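Local coordinates for protein inorganic polyphosphate/ATP-glucomannokinase (Arthrobacter sp., PDB 1WOQ) that phosphorylates glucose and mannose, probably at the 6-hydroxyl, with either inorganic polyphosphate or ATP as phosphoryl donor, as a ROK-family sugar kinase, at residues E52-A55 / E56-L60; T104-D107 / A108-A112. One frame throughout, in Å; residues are numbered along the deposited sequence.

Interaction 1 (E52-A55 / E56-L60); sequences ESVA and EAVAL
Glu52 O is gripped twice: by the amide of Glu56 one helical turn on, with N to O 3.2 Å, and by a water that donates to it. The same water donates to Glu56 OE2 at 2.7 Å, so backbone carbonyl and carboxylate of successive turns are joined through one molecule. Glu56 can do this because its CG stands beside its own backbone N (chi1 -71°) and the chain turns again about its CB-CG bond (chi2 -55°), folding the carboxylate back along the helix; CG itself rests 3.5 Å from Glu52 O. Glutamate suits this exposed position, long enough to bend back and charged at its end, and its OE2 also forms a salt bridge with Arg113. The Glu52 side chain runs out extended as far as CD, and Glu52 OE1 stays 6.9 Å from Glu56 OE2, which probably keeps repulsion between the like charges modest.

Three further i to i+4 bonds continue the alpha-helix, the straightest being Val58 N to Val54 O at 2.9 Å, with 164° at the hydrogen. On that flank Val54 CG1 meets Val58 CG2 at 4.1 Å, a light apolar contact between branches one turn apart. Val58 CG2 also comes 3.3 Å from Val54 O, the carbonyl that accepts Val58 N.

Around this turn, Ser53 OG is hydrogen-bonded to Pro48 O and Thr50 N just before the helix. In this ROK-family, actin-like domain the branched apolar valines suit the face laid on the sheet, both meeting Ile19 of strand 14-19 and Val54 also Ile24 of strand 23-30. Alanine suits the close approaches: Ala57 to Ile24, and, toward helix 106-114, Ala55 to Leu110 and Ala59 to Arg113 and Leu114.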
ATOM      1  N   GLU A  52     -10.139 -13.586 -11.548  1.00 19.51           N
ATOM      2  CA  GLU A  52      -9.890 -13.823 -12.963  1.00 21.46           C
ATOM      3  C   GLU A  52      -9.591 -12.552 -13.758  1.00 20.08           C
ATOM      4  O   GLU A  52      -8.623 -12.511 -14.515  1.00 18.72           O
ATOM      5  CB  GLU A  52     -11.084 -14.559 -13.580  1.00 26.21           C
ATOM      6  CG  GLU A  52     -10.995 -14.743 -15.084  1.00 34.46           C
ATOM      7  CD  GLU A  52     -12.033 -15.714 -15.610  1.00 38.52           C
ATOM      8  OE1 GLU A  52     -11.943 -16.915 -15.275  1.00 41.54           O
ATOM      9  OE2 GLU A  52     -12.937 -15.279 -16.354  1.00 42.46           O
ATOM     10  N   SER A  53     -10.410 -11.518 -13.585  1.00 19.38           N
ATOM     11  CA  SER A  53     -10.211 -10.266 -14.315  1.00 20.54           C
ATOM     12  C   SER A  53      -8.939  -9.551 -13.876  1.00 18.17           C
ATOM     13  O   SER A  53      -8.198  -9.015 -14.702  1.00 16.56           O
ATOM     14  CB  SER A  53     -11.416  -9.334 -14.130  1.00 22.28           C
ATOM     15  OG  SER A  53     -11.506  -8.854 -12.800  1.00 29.10           O
ATOM     16  N   VAL A  54      -8.687  -9.546 -12.574  1.00 16.38           N
ATOM     17  CA  VAL A  54      -7.487  -8.905 -12.040  1.00 16.87           C
ATOM     18  C   VAL A  54      -6.236  -9.636 -12.525  1.00 16.52           C
ATOM     19  O   VAL A  54      -5.232  -9.010 -12.854  1.00 16.20           O
ATOM     20  CB  VAL A  54      -7.510  -8.894 -10.497  1.00 17.84           C
ATOM     21  CG1 VAL A  54      -6.165  -8.433  -9.949  1.00 18.82           C
ATOM     22  CG2 VAL A  54      -8.622  -7.968 -10.013  1.00 17.48           C
ATOM     23  N   ALA A  55      -6.294 -10.962 -12.570  1.00 15.20           N
ATOM     24  CA  ALA A  55      -5.146 -11.744 -13.028  1.00 16.60           C
ATOM     25  C   ALA A  55      -4.777 -11.348 -14.454  1.00 16.58           C
ATOM     26  O   ALA A  55      -3.598 -11.217 -14.787  1.00 15.05           O
ATOM     27  CB  ALA A  55      -5.463 -13.234 -12.964  1.00 15.40           C
ATOM     28  N   GLU A  56      -5.785 -11.164 -15.299  1.00 15.25           N
ATOM     29  CA  GLU A  56      -5.539 -10.769 -16.680  1.00 16.04           C
ATOM     30  C   GLU A  56      -4.884  -9.393 -16.757  1.00 14.67           C
ATOM     31  O   GLU A  56      -3.950  -9.188 -17.531  1.00 14.98           O
ATOM     32  CB  GLU A  56      -6.846 -10.764 -17.475  1.00 17.95           C
ATOM     33  CG  GLU A  56      -7.409 -12.150 -17.754  1.00 22.69           C
ATOM     34  CD  GLU A  56      -6.411 -13.055 -18.458  1.00 26.13           C
ATOM     35  OE1 GLU A  56      -5.808 -12.609 -19.459  1.00 26.85           O
ATOM     36  OE2 GLU A  56      -6.234 -14.213 -18.013  1.00 26.44           O
ATOM     37  N   ALA A  57      -5.368  -8.453 -15.949  1.00 14.84           N
ATOM     38  CA  ALA A  57      -4.819  -7.094 -15.937  1.00 14.94           C
ATOM     39  C   ALA A  57      -3.363  -7.093 -15.467  1.00 14.74           C
ATOM     40  O   ALA A  57      -2.514  -6.397 -16.028  1.00 13.04           O
ATOM     41  CB  ALA A  57      -5.662  -6.193 -15.035  1.00 14.36           C
ATOM     42  N   VAL A  58      -3.077  -7.869 -14.428  1.00 14.28           N
ATOM     43  CA  VAL A  58      -1.715  -7.948 -13.921  1.00 13.73           C
ATOM     44  C   VAL A  58      -0.803  -8.519 -15.001  1.00 13.79           C
ATOM     45  O   VAL A  58       0.308  -8.031 -15.211  1.00 13.23           O
ATOM     46  CB  VAL A  58      -1.649  -8.822 -12.651  1.00 13.36           C
ATOM     47  CG1 VAL A  58      -0.196  -9.072 -12.254  1.00 14.57           C
ATOM     48  CG2 VAL A  58      -2.387  -8.118 -11.519  1.00 13.79           C
ATOM     49  N   ALA A  59      -1.281  -9.544 -15.700  1.00 14.20           N
ATOM     50  CA  ALA A  59      -0.500 -10.154 -16.766  1.00 13.84           C
ATOM     51  C   ALA A  59      -0.125  -9.128 -17.831  1.00 14.25           C
ATOM     52  O   ALA A  59       1.003  -9.123 -18.322  1.00 12.74           O
ATOM     53  CB  ALA A  59      -1.274 -11.302 -17.399  1.00 13.43           C
ATOM     54  N   LEU A  60      -1.065  -8.255 -18.186  1.00 13.84           N
ATOM     55  CA  LEU A  60      -0.793  -7.240 -19.198  1.00 13.15           C
ATOM     56  C   LEU A  60       0.270  -6.254 -18.729  1.00 13.70           C
ATOM     57  O   LEU A  60       1.146  -5.871 -19.505  1.00 13.24           O
ATOM     58  CB  LEU A  60      -2.073  -6.482 -19.567  1.00 14.10           C
ATOM     59  CG  LEU A  60      -3.121  -7.292 -20.333  1.00 17.84           C
ATOM     60  CD1 LEU A  60      -4.415  -6.509 -20.413  1.00 17.76           C
ATOM     61  CD2 LEU A  60      -2.597  -7.622 -21.727  1.00 18.74           C
TER
HETATM   62  O   HOH W   1      -7.417 -14.804 -15.668  1.00 27.36           O

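Interaction 2 (T104-D107 / A108-A112); sequences TDID and ALLTA
Asp105, centre of an inverse gamma turn, holds the N-cap position of helix 106-114, and its carbonyl O accepts Leu109 N at 3.0 Å; the i to i+4 pattern continues with Leu110 N on Ile106 O and Thr111 N on Asp107 O. The capping bond itself comes from the side chain. With CG swung opposite the backbone N (chi1 -172°), Asp105 OD1 receives Ala108 N at 3.0 Å, a straight bond at the hydrogen (164°) that arrives from above the carboxylate plane. Aspartate fits an N-cap because its short acid takes up a first-turn N-H, and its charge probably suits the positive end of the helix dipole. The carboxylate also leans on the methyl of Ala108, whose CB is 3.4 Å from Asp105 CG. An alanine here would remove the acceptor, and the amide of Ala108 is likely to lose its cap and the first turn to fray.

On the buried flank Ile106 and Leu110 run side by side and point the same way, Ile106 CG1 meeting Leu110 CD1 at 3.8 Å; their branched apolar chains suit a face packed on Val120 of strand 118-122. Asp107 OD1 is hydrogen-bonded to Val120 N. Threonine suits its place because its hydroxyl, also hydrogen-bonded with Val118 N, links helix to strand. Asp107 O holds two donors of Thr111, the amide and, from the other face of the carbonyl plane, the hydroxyl, with Thr111 OG1 2.7 Å from Asp107 O.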
ATOM      1  N   THR A 104      -8.770 -16.870  -1.406  1.00 21.66           N
ATOM      2  CA  THR A 104      -8.146 -17.121  -2.698  1.00 20.85           C
ATOM      3  C   THR A 104      -6.627 -17.147  -2.559  1.00 20.13           C
ATOM      4  O   THR A 104      -6.037 -16.252  -1.950  1.00 17.10           O
ATOM      5  CB  THR A 104      -8.521 -16.027  -3.726  1.00 21.81           C
ATOM      6  OG1 THR A 104      -9.902 -16.155  -4.077  1.00 24.44           O
ATOM      7  CG2 THR A 104      -7.663 -16.149  -4.986  1.00 22.30           C
ATOM      8  N   ASP A 105      -5.994 -18.185  -3.100  1.00 19.04           N
ATOM      9  CA  ASP A 105      -4.538 -18.277  -3.060  1.00 17.09           C
ATOM     10  C   ASP A 105      -4.086 -17.386  -4.212  1.00 17.04           C
ATOM     11  O   ASP A 105      -3.950 -17.847  -5.351  1.00 14.76           O
ATOM     12  CB  ASP A 105      -4.075 -19.714  -3.309  1.00 19.58           C
ATOM     13  CG  ASP A 105      -2.584 -19.898  -3.077  1.00 21.86           C
ATOM     14  OD1 ASP A 105      -1.811 -18.926  -3.260  1.00 19.96           O
ATOM     15  OD2 ASP A 105      -2.178 -21.027  -2.723  1.00 23.30           O
ATOM     16  N   ILE A 106      -3.875 -16.107  -3.922  1.00 16.19           N
ATOM     17  CA  ILE A 106      -3.473 -15.158  -4.949  1.00 14.34           C
ATOM     18  C   ILE A 106      -2.060 -15.409  -5.485  1.00 15.31           C
ATOM     19  O   ILE A 106      -1.787 -15.151  -6.660  1.00 15.16           O
ATOM     20  CB  ILE A 106      -3.652 -13.691  -4.444  1.00 13.97           C
ATOM     21  CG1 ILE A 106      -3.388 -12.707  -5.587  1.00 14.36           C
ATOM     22  CG2 ILE A 106      -2.758 -13.426  -3.239  1.00 13.53           C
ATOM     23  CD1 ILE A 106      -3.802 -11.267  -5.258  1.00 14.34           C
ATOM     24  N   ASP A 107      -1.164 -15.928  -4.648  1.00 15.69           N
ATOM     25  CA  ASP A 107       0.190 -16.226  -5.114  1.00 14.78           C
ATOM     26  C   ASP A 107       0.116 -17.287  -6.204  1.00 15.37           C
ATOM     27  O   ASP A 107       0.741 -17.150  -7.255  1.00 14.14           O
ATOM     28  CB  ASP A 107       1.069 -16.734  -3.965  1.00 17.23           C
ATOM     29  CG  ASP A 107       1.668 -15.607  -3.148  1.00 20.27           C
ATOM     30  OD1 ASP A 107       1.173 -14.465  -3.259  1.00 20.25           O
ATOM     31  OD2 ASP A 107       2.628 -15.862  -2.392  1.00 20.30           O
ATOM     32  N   ALA A 108      -0.660 -18.339  -5.951  1.00 14.89           N
ATOM     33  CA  ALA A 108      -0.817 -19.426  -6.918  1.00 15.30           C
ATOM     34  C   ALA A 108      -1.512 -18.913  -8.175  1.00 15.25           C
ATOM     35  O   ALA A 108      -1.094 -19.208  -9.293  1.00 14.60           O
ATOM     36  CB  ALA A 108      -1.631 -20.564  -6.301  1.00 16.11           C
ATOM     37  N   LEU A 109      -2.582 -18.152  -7.977  1.00 15.44           N
ATOM     38  CA  LEU A 109      -3.346 -17.583  -9.084  1.00 15.98           C
ATOM     39  C   LEU A 109      -2.464 -16.795 -10.048  1.00 16.71           C
ATOM     40  O   LEU A 109      -2.495 -17.011 -11.262  1.00 15.96           O
ATOM     41  CB  LEU A 109      -4.431 -16.647  -8.546  1.00 16.98           C
ATOM     42  CG  LEU A 109      -5.232 -15.856  -9.589  1.00 19.09           C
ATOM     43  CD1 LEU A 109      -6.249 -16.779 -10.242  1.00 20.28           C
ATOM     44  CD2 LEU A 109      -5.933 -14.674  -8.928  1.00 18.03           C
ATOM     45  N   LEU A 110      -1.679 -15.872  -9.504  1.00 15.20           N
ATOM     46  CA  LEU A 110      -0.830 -15.036 -10.340  1.00 16.33           C
ATOM     47  C   LEU A 110       0.404 -15.749 -10.879  1.00 15.50           C
ATOM     48  O   LEU A 110       0.835 -15.481 -12.002  1.00 16.73           O
ATOM     49  CB  LEU A 110      -0.436 -13.766  -9.575  1.00 15.54           C
ATOM     50  CG  LEU A 110      -1.620 -12.873  -9.170  1.00 16.84           C
ATOM     51  CD1 LEU A 110      -1.112 -11.630  -8.434  1.00 14.47           C
ATOM     52  CD2 LEU A 110      -2.408 -12.455 -10.413  1.00 17.49           C
ATOM     53  N   THR A 111       0.973 -16.663 -10.100  1.00 14.52           N
ATOM     54  CA  THR A 111       2.147 -17.392 -10.569  1.00 14.84           C
ATOM     55  C   THR A 111       1.756 -18.228 -11.788  1.00 16.51           C
ATOM     56  O   THR A 111       2.498 -18.300 -12.766  1.00 17.18           O
ATOM     57  CB  THR A 111       2.715 -18.317  -9.469  1.00 15.70           C
ATOM     58  OG1 THR A 111       3.174 -17.522  -8.369  1.00 14.36           O
ATOM     59  CG2 THR A 111       3.886 -19.141 -10.007  1.00 16.86           C
ATOM     60  N   ALA A 112       0.579 -18.842 -11.726  1.00 15.13           N
ATOM     61  CA  ALA A 112       0.082 -19.674 -12.821  1.00 17.61           C
ATOM     62  C   ALA A 112      -0.196 -18.846 -14.070  1.00 18.56           C
ATOM     63  O   ALA A 112       0.113 -19.266 -15.186  1.00 18.20           O
ATOM     64  CB  ALA A 112      -1.185 -20.398 -12.386  1.00 17.92           C
TER

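Interaction 1, on helix 51-66, comes before interaction 2, at the start of helix 106-114, and strand 78-82 lies between the helices in the chain. Their centres are about 11 Å apart, and they touch directly: Leu110 CD2 reaches Ala55 CA at 3.9 Å, a close approach that the small alanine allows. Both helices pack against the mixed sheet that holds strands 14-19, 23-30, 78-82 and 118-122, helix 51-66 on the first two and helix 106-114 on the last two. Together they help form one layer of this actin-like ATPase-clan domain. The side chains of Val54 and Ile106 lie about 13 and 12 Å from the bound glucose, so neither touches the sugar.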